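Local coordinates for putative tryptophan halogenase (Xanthomonas campestris pv. campestris, PDB 6Y1W), which is probably a flavin-dependent halogenase that uses reduced FAD to halogenate an organic substrate, at residues E77-V90 against M159-F173. Numbering follows the deposited sequence. Where two conformers were deposited one is given.
Sequences EAQFMAATQATFKV and MNYAYHLDAGLYARF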
ATOM      1  N   GLU A  77      -3.576  13.592 -24.222  1.00 16.34           N
ATOM      2  CA  GLU A  77      -3.306  12.230 -24.690  1.00 17.72           C
ATOM      3  C   GLU A  77      -3.343  12.123 -26.210  1.00 16.13           C
ATOM      4  O   GLU A  77      -2.416  11.572 -26.821  1.00 15.48           O
ATOM      5  CB  GLU A  77      -4.302  11.262 -24.071  1.00 16.32           C
ATOM      6  CG  GLU A  77      -4.087   9.852 -24.578  1.00 13.94           C
ATOM      7  CD  GLU A  77      -5.074   8.877 -23.977  1.00 16.24           C
ATOM      8  OE1 GLU A  77      -6.250   8.907 -24.394  1.00 19.78           O
ATOM      9  OE2 GLU A  77      -4.662   8.119 -23.051  1.00 15.97           O
ATOM     10  N   ALA A  78      -4.382  12.679 -26.864  1.00 16.38           N
ATOM     11  CA  ALA A  78      -4.449  12.536 -28.318  1.00 16.80           C
ATOM     12  C   ALA A  78      -3.271  13.235 -29.014  1.00 13.97           C
ATOM     13  O   ALA A  78      -2.740  12.716 -30.003  1.00 18.11           O
ATOM     14  CB  ALA A  78      -5.802  13.048 -28.847  1.00 15.92           C
ATOM     15  N   GLN A  79      -2.840  14.401 -28.511  1.00 14.17           N
ATOM     16  CA  GLN A  79      -1.713  15.111 -29.115  1.00 14.63           C
ATOM     17  C   GLN A  79      -0.422  14.323 -28.953  1.00 14.55           C
ATOM     18  O   GLN A  79       0.343  14.140 -29.913  1.00 16.36           O
ATOM     19  CB  GLN A  79      -1.612  16.495 -28.468  1.00 21.11           C
ATOM     20  CG  GLN A  79      -0.430  17.343 -28.798  1.00 24.15           C
ATOM     21  CD  GLN A  79      -0.342  18.507 -27.799  1.00 31.17           C
ATOM     22  OE1 GLN A  79       0.721  18.812 -27.271  1.00 58.74           O
ATOM     23  NE2 GLN A  79      -1.488  19.117 -27.503  1.00 40.54           N
ATOM     24  N   PHE A  80      -0.195  13.806 -27.737  1.00 16.40           N
ATOM     25  CA  PHE A  80       0.966  12.963 -27.476  1.00 13.79           C
ATOM     26  C   PHE A  80       0.971  11.726 -28.385  1.00 13.46           C
ATOM     27  O   PHE A  80       2.006  11.373 -28.952  1.00 15.47           O
ATOM     28  CB  PHE A  80       0.957  12.576 -25.981  1.00 11.82           C
ATOM     29  CG  PHE A  80       1.425  11.167 -25.723  1.00 12.03           C
ATOM     30  CD1 PHE A  80       2.775  10.823 -25.941  1.00 14.93           C
ATOM     31  CD2 PHE A  80       0.537  10.198 -25.285  1.00 14.42           C
ATOM     32  CE1 PHE A  80       3.220   9.522 -25.729  1.00 13.70           C
ATOM     33  CE2 PHE A  80       0.976   8.884 -25.066  1.00 13.47           C
ATOM     34  CZ  PHE A  80       2.289   8.551 -25.308  1.00 13.16           C
ATOM     35  N   MET A  81      -0.184  11.045 -28.530  1.00 12.17           N
ATOM     36  CA  MET A  81      -0.216   9.809 -29.319  1.00 13.55           C
ATOM     37  C   MET A  81       0.030  10.084 -30.803  1.00 12.88           C
ATOM     38  O   MET A  81       0.785   9.360 -31.474  1.00 14.61           O
ATOM     39  CB  MET A  81      -1.556   9.105 -29.117  1.00 15.70           C
ATOM     40  CG  MET A  81      -1.696   8.485 -27.725  1.00 14.57           C
ATOM     41  SD  MET A  81      -3.175   7.467 -27.573  1.00 14.86           S
ATOM     42  CE  MET A  81      -2.723   6.010 -28.580  1.00 12.75           C
ATOM     43  N   ALA A  82      -0.604  11.127 -31.338  1.00 15.56           N
ATOM     44  CA  ALA A  82      -0.380  11.454 -32.741  1.00 16.92           C
ATOM     45  C   ALA A  82       1.072  11.831 -32.989  1.00 14.63           C
ATOM     46  O   ALA A  82       1.627  11.499 -34.037  1.00 21.01           O
ATOM     47  CB  ALA A  82      -1.276  12.623 -33.152  1.00 19.41           C
ATOM     48  N   ALA A  83       1.710  12.487 -32.019  1.00 14.40           N
ATOM     49  CA  ALA A  83       3.089  12.910 -32.181  1.00 13.94           C
ATOM     50  C   ALA A  83       4.088  11.775 -32.033  1.00 16.06           C
ATOM     51  O   ALA A  83       5.230  11.938 -32.471  1.00 19.41           O
ATOM     52  CB  ALA A  83       3.437  13.977 -31.131  1.00 17.56           C
ATOM     53  N   THR A  84       3.681  10.622 -31.490  1.00 14.64           N
ATOM     54  CA  THR A  84       4.627   9.549 -31.226  1.00 11.41           C
ATOM     55  C   THR A  84       4.253   8.285 -31.978  1.00 10.92           C
ATOM     56  O   THR A  84       4.755   7.214 -31.647  1.00 13.39           O
ATOM     57  CB  THR A  84       4.738   9.267 -29.721  1.00 13.84           C
ATOM     58  OG1 THR A  84       3.469   8.899 -29.215  1.00 14.73           O
ATOM     59  CG2 THR A  84       5.259  10.534 -28.964  1.00 13.85           C
ATOM     60  N   GLN A  85       3.407   8.399 -33.015  1.00 12.59           N
ATOM     61  CA  GLN A  85       2.956   7.243 -33.811  1.00 14.08           C
ATOM     62  C   GLN A  85       2.288   6.177 -32.937  1.00 14.12           C
ATOM     63  O   GLN A  85       2.321   4.971 -33.269  1.00 14.42           O
ATOM     64  CB  GLN A  85       4.100   6.631 -34.635  1.00 12.92           C
ATOM     65  CG  GLN A  85       4.727   7.632 -35.634  1.00 16.08           C
ATOM     66  CD  GLN A  85       3.870   7.756 -36.883  1.00 16.63           C
ATOM     67  OE1 GLN A  85       3.260   6.778 -37.344  1.00 18.64           O
ATOM     68  NE2 GLN A  85       3.792   8.983 -37.421  1.00 17.89           N
ATOM     69  N   ALA A  86       1.631   6.603 -31.843  1.00 13.81           N
ATOM     70  CA  ALA A  86       1.282   5.648 -30.791  1.00 16.28           C
ATOM     71  C   ALA A  86      -0.011   4.892 -31.064  1.00 18.45           C
ATOM     72  O   ALA A  86      -0.914   5.379 -31.744  1.00 14.44           O
ATOM     73  CB  ALA A  86       1.155   6.352 -29.434  1.00 13.08           C
ATOM     74  N   THR A  87      -0.105   3.681 -30.498  1.00 13.59           N
ATOM     75  CA  THR A  87      -1.348   2.916 -30.505  1.00 12.66           C
ATOM     76  C   THR A  87      -1.706   2.543 -29.072  1.00 15.45           C
ATOM     77  O   THR A  87      -0.924   2.753 -28.141  1.00 14.93           O
ATOM     78  CB  THR A  87      -1.241   1.629 -31.371  1.00 17.52           C
ATOM     79  OG1 THR A  87      -0.282   0.739 -30.781  1.00 17.59           O
ATOM     80  CG2 THR A  87      -0.780   1.961 -32.844  1.00 13.58           C
ATOM     81  N   PHE A  88      -2.880   1.960 -28.894  1.00 13.74           N
ATOM     82  CA  PHE A  88      -3.289   1.550 -27.558  1.00 14.37           C
ATOM     83  C   PHE A  88      -2.843   0.127 -27.241  1.00 14.36           C
ATOM     84  O   PHE A  88      -2.722  -0.732 -28.127  1.00 16.49           O
ATOM     85  CB  PHE A  88      -4.814   1.671 -27.397  1.00 11.99           C
ATOM     86  CG  PHE A  88      -5.293   3.090 -27.417  1.00 16.09           C
ATOM     87  CD1 PHE A  88      -5.189   3.892 -26.260  1.00 14.05           C
ATOM     88  CD2 PHE A  88      -5.808   3.657 -28.571  1.00 17.39           C
ATOM     89  CE1 PHE A  88      -5.589   5.224 -26.267  1.00 13.76           C
ATOM     90  CE2 PHE A  88      -6.211   5.009 -28.573  1.00 14.27           C
ATOM     91  CZ  PHE A  88      -6.100   5.778 -27.429  1.00 14.71           C
ATOM     92  N   LYS A  89      -2.627  -0.115 -25.939  1.00 12.07           N
ATOM     93  CA  LYS A  89      -2.205  -1.420 -25.445  1.00 12.53           C
ATOM     94  C   LYS A  89      -3.097  -1.812 -24.291  1.00 12.14           C
ATOM     95  O   LYS A  89      -3.262  -1.022 -23.363  1.00 13.63           O
ATOM     96  CB  LYS A  89      -0.743  -1.349 -24.951  1.00 13.15           C
ATOM     97  CG  LYS A  89      -0.271  -2.651 -24.292  1.00 14.79           C
ATOM     98  CD  LYS A  89       1.111  -2.458 -23.693  1.00 13.09           C
ATOM     99  CE  LYS A  89       1.490  -3.708 -22.846  1.00 12.18           C
ATOM    100  NZ  LYS A  89       2.646  -3.356 -21.901  1.00 13.99           N
ATOM    101  N   VAL A  90      -3.660  -3.033 -24.336  1.00 12.33           N
ATOM    102  CA  VAL A  90      -4.454  -3.541 -23.215  1.00 14.57           C
ATOM    103  C   VAL A  90      -3.840  -4.771 -22.565  1.00 12.33           C
ATOM    104  O   VAL A  90      -4.412  -5.288 -21.595  1.00 14.13           O
ATOM    105  CB  VAL A  90      -5.911  -3.830 -23.625  1.00 16.17           C
ATOM    106  CG1 VAL A  90      -6.604  -2.546 -24.060  1.00 19.92           C
ATOM    107  CG2 VAL A  90      -5.950  -4.879 -24.756  1.00 13.21           C
ATOM    108  N   MET A 159     -12.038   1.187 -19.039  1.00 25.36           N
ATOM    109  CA  MET A 159     -11.050   0.422 -19.803  1.00 21.69           C
ATOM    110  C   MET A 159      -9.670   0.795 -19.278  1.00 19.02           C
ATOM    111  O   MET A 159      -9.328   1.983 -19.228  1.00 19.67           O
ATOM    112  CB  MET A 159     -11.145   0.746 -21.298  1.00 28.12           C
ATOM    113  CG  MET A 159     -12.106  -0.138 -22.107  1.00 47.69           C
ATOM    114  SD  MET A 159     -11.481  -1.811 -22.345  1.00 37.06           S
ATOM    115  CE  MET A 159      -9.793  -1.377 -22.523  1.00 19.17           C
ATOM    116  N   ASN A 160      -8.890  -0.202 -18.849  1.00 17.85           N
ATOM    117  CA  ASN A 160      -7.529   0.025 -18.386  1.00 16.24           C
ATOM    118  C   ASN A 160      -6.549  -0.228 -19.524  1.00 14.24           C
ATOM    119  O   ASN A 160      -6.650  -1.267 -20.191  1.00 18.20           O
ATOM    120  CB  ASN A 160      -7.233  -0.905 -17.212  1.00 16.57           C
ATOM    121  CG  ASN A 160      -8.099  -0.561 -16.013  1.00 23.35           C
ATOM    122  OD1 ASN A 160      -7.812   0.403 -15.319  1.00 24.69           O
ATOM    123  ND2 ASN A 160      -9.201  -1.286 -15.823  1.00 21.85           N
ATOM    124  N   TYR A 161      -5.632   0.716 -19.765  1.00 14.37           N
ATOM    125  CA  TYR A 161      -4.850   0.651 -21.000  1.00 14.68           C
ATOM    126  C   TYR A 161      -3.564   1.449 -20.837  1.00 11.86           C
ATOM    127  O   TYR A 161      -3.390   2.229 -19.889  1.00 16.16           O
ATOM    128  CB  TYR A 161      -5.635   1.205 -22.213  1.00 14.69           C
ATOM    129  CG  TYR A 161      -5.877   2.703 -22.105  1.00 14.12           C
ATOM    130  CD1 TYR A 161      -7.021   3.206 -21.457  1.00 13.96           C
ATOM    131  CD2 TYR A 161      -4.974   3.612 -22.644  1.00 15.79           C
ATOM    132  CE1 TYR A 161      -7.199   4.563 -21.301  1.00 13.84           C
ATOM    133  CE2 TYR A 161      -5.172   4.996 -22.501  1.00 17.84           C
ATOM    134  CZ  TYR A 161      -6.305   5.444 -21.849  1.00 15.32           C
ATOM    135  OH  TYR A 161      -6.526   6.799 -21.686  1.00 17.03           O
ATOM    136  N   ALA A 162      -2.652   1.244 -21.803  1.00 14.20           N
ATOM    137  CA  ALA A 162      -1.462   2.077 -21.942  1.00 12.32           C
ATOM    138  C   ALA A 162      -1.164   2.205 -23.439  1.00 12.83           C
ATOM    139  O   ALA A 162      -2.102   2.137 -24.249  1.00 13.73           O
ATOM    140  CB  ALA A 162      -0.276   1.491 -21.174  1.00 13.55           C
ATOM    141  N   TYR A 163       0.113   2.354 -23.829  1.00 13.86           N
ATOM    142  CA  TYR A 163       0.451   2.725 -25.204  1.00 15.05           C
ATOM    143  C   TYR A 163       1.599   1.895 -25.754  1.00 14.83           C
ATOM    144  O   TYR A 163       2.484   1.447 -25.025  1.00 14.30           O
ATOM    145  CB  TYR A 163       0.904   4.192 -25.293  1.00 13.82           C
ATOM    146  CG  TYR A 163       0.035   5.151 -24.495  1.00 11.87           C
ATOM    147  CD1 TYR A 163      -1.202   5.522 -24.973  1.00 12.93           C
ATOM    148  CD2 TYR A 163       0.492   5.660 -23.290  1.00 13.14           C
ATOM    149  CE1 TYR A 163      -2.010   6.412 -24.248  1.00 12.49           C
ATOM    150  CE2 TYR A 163      -0.302   6.549 -22.534  1.00 14.90           C
ATOM    151  CZ  TYR A 163      -1.529   6.936 -23.045  1.00 15.12           C
ATOM    152  OH  TYR A 163      -2.260   7.815 -22.265  1.00 15.31           O
ATOM    153  N   HIS A 164       1.613   1.769 -27.076  1.00 12.83           N
ATOM    154  CA  HIS A 164       2.818   1.453 -27.817  1.00 11.98           C
ATOM    155  C   HIS A 164       3.268   2.756 -28.453  1.00 15.03           C
ATOM    156  O   HIS A 164       2.447   3.434 -29.072  1.00 15.68           O
ATOM    157  CB  HIS A 164       2.505   0.417 -28.912  1.00 14.11           C
ATOM    158  CG  HIS A 164       1.878  -0.850 -28.389  1.00 13.72           C
ATOM    159  ND1 HIS A 164       0.556  -1.183 -28.641  1.00 15.82           N
ATOM    160  CD2 HIS A 164       2.371  -1.840 -27.591  1.00 15.56           C
ATOM    161  CE1 HIS A 164       0.281  -2.349 -28.071  1.00 21.17           C
ATOM    162  NE2 HIS A 164       1.359  -2.759 -27.417  1.00 15.65           N
ATOM    163  N   LEU A 165       4.552   3.119 -28.313  1.00 13.68           N
ATOM    164  CA  LEU A 165       4.951   4.430 -28.803  1.00 12.99           C
ATOM    165  C   LEU A 165       6.339   4.383 -29.425  1.00 15.24           C
ATOM    166  O   LEU A 165       7.114   3.450 -29.219  1.00 13.92           O
ATOM    167  CB  LEU A 165       4.908   5.507 -27.691  1.00 13.46           C
ATOM    168  CG  LEU A 165       5.704   5.220 -26.402  1.00 11.23           C
ATOM    169  CD1 LEU A 165       7.198   5.448 -26.613  1.00 14.27           C
ATOM    170  CD2 LEU A 165       5.207   6.088 -25.228  1.00 15.31           C
ATOM    171  N   ASP A 166       6.631   5.407 -30.225  1.00 12.76           N
ATOM    172  CA  ASP A 166       7.992   5.600 -30.737  1.00 13.27           C
ATOM    173  C   ASP A 166       8.754   6.384 -29.681  1.00 14.01           C
ATOM    174  O   ASP A 166       8.405   7.529 -29.380  1.00 15.34           O
ATOM    175  CB  ASP A 166       7.963   6.360 -32.074  1.00 13.28           C
ATOM    176  CG  ASP A 166       9.368   6.504 -32.682  1.00 18.06           C
ATOM    177  OD1 ASP A 166      10.242   7.108 -32.028  1.00 16.53           O
ATOM    178  OD2 ASP A 166       9.632   6.010 -33.813  1.00 19.41           O
ATOM    179  N   ALA A 167       9.761   5.753 -29.049  1.00 13.39           N
ATOM    180  CA  ALA A 167      10.449   6.401 -27.926  1.00 13.54           C
ATOM    181  C   ALA A 167      11.249   7.622 -28.342  1.00 14.62           C
ATOM    182  O   ALA A 167      11.338   8.591 -27.577  1.00 15.19           O
ATOM    183  CB  ALA A 167      11.382   5.403 -27.228  1.00 15.50           C
ATOM    184  N   GLY A 168      11.827   7.613 -29.544  1.00 14.46           N
ATOM    185  CA  GLY A 168      12.585   8.774 -29.979  1.00 18.24           C
ATOM    186  C   GLY A 168      11.673   9.958 -30.218  1.00 16.13           C
ATOM    187  O   GLY A 168      12.011  11.084 -29.850  1.00 15.84           O
ATOM    188  N   LEU A 169      10.518   9.715 -30.851  1.00 15.17           N
ATOM    189  CA  LEU A 169       9.544  10.784 -31.029  1.00 15.14           C
ATOM    190  C   LEU A 169       9.003  11.250 -29.691  1.00 15.07           C
ATOM    191  O   LEU A 169       8.721  12.433 -29.522  1.00 13.96           O
ATOM    192  CB  LEU A 169       8.379  10.325 -31.915  1.00 14.90           C
ATOM    193  CG  LEU A 169       8.768  10.074 -33.377  1.00 18.38           C
ATOM    194  CD1 LEU A 169       7.624   9.500 -34.154  1.00 15.73           C
ATOM    195  CD2 LEU A 169       9.279  11.382 -34.004  1.00 19.40           C
ATOM    196  N   TYR A 170       8.838  10.342 -28.733  1.00 12.82           N
ATOM    197  CA  TYR A 170       8.347  10.744 -27.416  1.00 12.52           C
ATOM    198  C   TYR A 170       9.352  11.673 -26.727  1.00 13.41           C
ATOM    199  O   TYR A 170       8.981  12.732 -26.183  1.00 14.44           O
ATOM    200  CB  TYR A 170       8.057   9.488 -26.568  1.00 13.60           C
ATOM    201  CG  TYR A 170       7.496   9.747 -25.175  1.00 12.95           C
ATOM    202  CD1 TYR A 170       6.470  10.660 -24.976  1.00 13.71           C
ATOM    203  CD2 TYR A 170       8.029   9.104 -24.050  1.00 17.54           C
ATOM    204  CE1 TYR A 170       5.930  10.897 -23.713  1.00 14.09           C
ATOM    205  CE2 TYR A 170       7.500   9.325 -22.777  1.00 14.38           C
ATOM    206  CZ  TYR A 170       6.450  10.218 -22.628  1.00 13.50           C
ATOM    207  OH  TYR A 170       5.941  10.453 -21.369  1.00 14.86           O
ATOM    208  N   ALA A 171      10.642  11.308 -26.760  1.00 12.51           N
ATOM    209  CA  ALA A 171      11.663  12.194 -26.200  1.00 12.63           C
ATOM    210  C   ALA A 171      11.666  13.562 -26.876  1.00 14.39           C
ATOM    211  O   ALA A 171      11.904  14.573 -26.212  1.00 15.02           O
ATOM    212  CB  ALA A 171      13.058  11.540 -26.307  1.00 14.82           C
ATOM    213  N   ARG A 172      11.463  13.614 -28.203  1.00 14.62           N
ATOM    214  CA  ARG A 172      11.451  14.904 -28.888  0.58 15.66           C
ATOM    215  C   ARG A 172      10.231  15.726 -28.483  1.00 17.97           C
ATOM    216  O   ARG A 172      10.343  16.948 -28.288  1.00 16.86           O
ATOM    217  CB  ARG A 172      11.491  14.697 -30.409  0.58 19.48           C
ATOM    218  CG  ARG A 172      11.757  15.995 -31.199  0.58 19.73           C
ATOM    219  CD  ARG A 172      13.206  16.464 -30.971  0.58 24.55           C
ATOM    220  NE  ARG A 172      13.472  17.810 -31.497  0.58 23.18           N
ATOM    221  CZ  ARG A 172      13.029  18.933 -30.942  0.58 28.93           C
ATOM    222  NH1 ARG A 172      12.291  18.874 -29.850  0.58 18.27           N
ATOM    223  NH2 ARG A 172      13.321  20.115 -31.480  0.58 32.25           N
ATOM    224  N   PHE A 173       9.084  15.063 -28.294  1.00 15.20           N
ATOM    225  CA  PHE A 173       7.870  15.716 -27.809  1.00 14.03           C
ATOM    226  C   PHE A 173       8.097  16.296 -26.420  1.00 15.56           C
ATOM    227  O   PHE A 173       7.746  17.454 -26.151  1.00 16.77           O
ATOM    228  CB  PHE A 173       6.716  14.694 -27.826  1.00 16.05           C
ATOM    229  CG  PHE A 173       5.430  15.194 -27.266  1.00 15.31           C
ATOM    230  CD1 PHE A 173       4.478  15.802 -28.097  1.00 18.16           C
ATOM    231  CD2 PHE A 173       5.117  14.998 -25.944  1.00 18.41           C
ATOM    232  CE1 PHE A 173       3.248  16.237 -27.559  1.00 20.50           C
ATOM    233  CE2 PHE A 173       3.897  15.456 -25.406  1.00 19.71           C
ATOM    234  CZ  PHE A 173       2.973  16.058 -26.217  1.00 18.89           C
TER
HETATM  235  O   HOH W   1       7.533  13.977 -31.508  1.00 27.94           O
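F80 lays the edge of its ring on the face of Y163, an edge-to-face pair with planes 79° apart. Its CE2 stands over the centre of the Y163 ring, 3.7 Å from Y163 CE2. L165 CD2 meets the F80 rim in plane. Y170 adds an oblique ring contact and completes an aromatic cluster. F173 turns a ring face to F80 CA, a CH-pi contact. M81 makes a Met-aromatic contact, its SD set obliquely to the Y163 ring, 3.7 Å from Y163 CE1.

E77 gathers two tyrosine hydroxyls on one carboxylate oxygen. CG is anti to the backbone N (chi1 178°) and the chain is extended, which brings the carboxylate to both. E77 OE2 takes Y163 OH at 2.5 Å on its anti lone pair and Y161 OH at 2.7 Å on its syn lone pair. H153 and Y499 hydrogen-bond E77 OE1. F88 directs its edge toward the face of Y161 in an offset edge-to-face pair.

Strand 162-166 is the middle of a three-stranded antiparallel sheet, between 59-61 and 87-89. T87-H164 and K89-A162 are hydrogen-bonded pairs. H164 ND1 donates in its ring plane to T87 OG1 at 3.0 Å, while H164 NE2 hydrogen-bonds T264 OG1. T87 OG1 also hydrogen-bonds P278 O. K89 CB makes a CH-pi contact over one imidazole face, 3.4 Å from H164 CE1. The lysine is the predicted active-site residue, and its NZ bonds to S348.

Where strand 162-166 turns into helix 167-180, D166 is the N-cap: its OD1 accepts from L169 N. T84 O receives D166 N at 3.0 Å. D166 OD2 makes a salt bridge with R282.

The two hydroxyl bonds probably stabilise a charged E77 carboxylate. The hydrogen bonds at ND1 and NE2 and the CH-pi contact of K89 CB probably hold the imidazole's rotation beside the lysine stem.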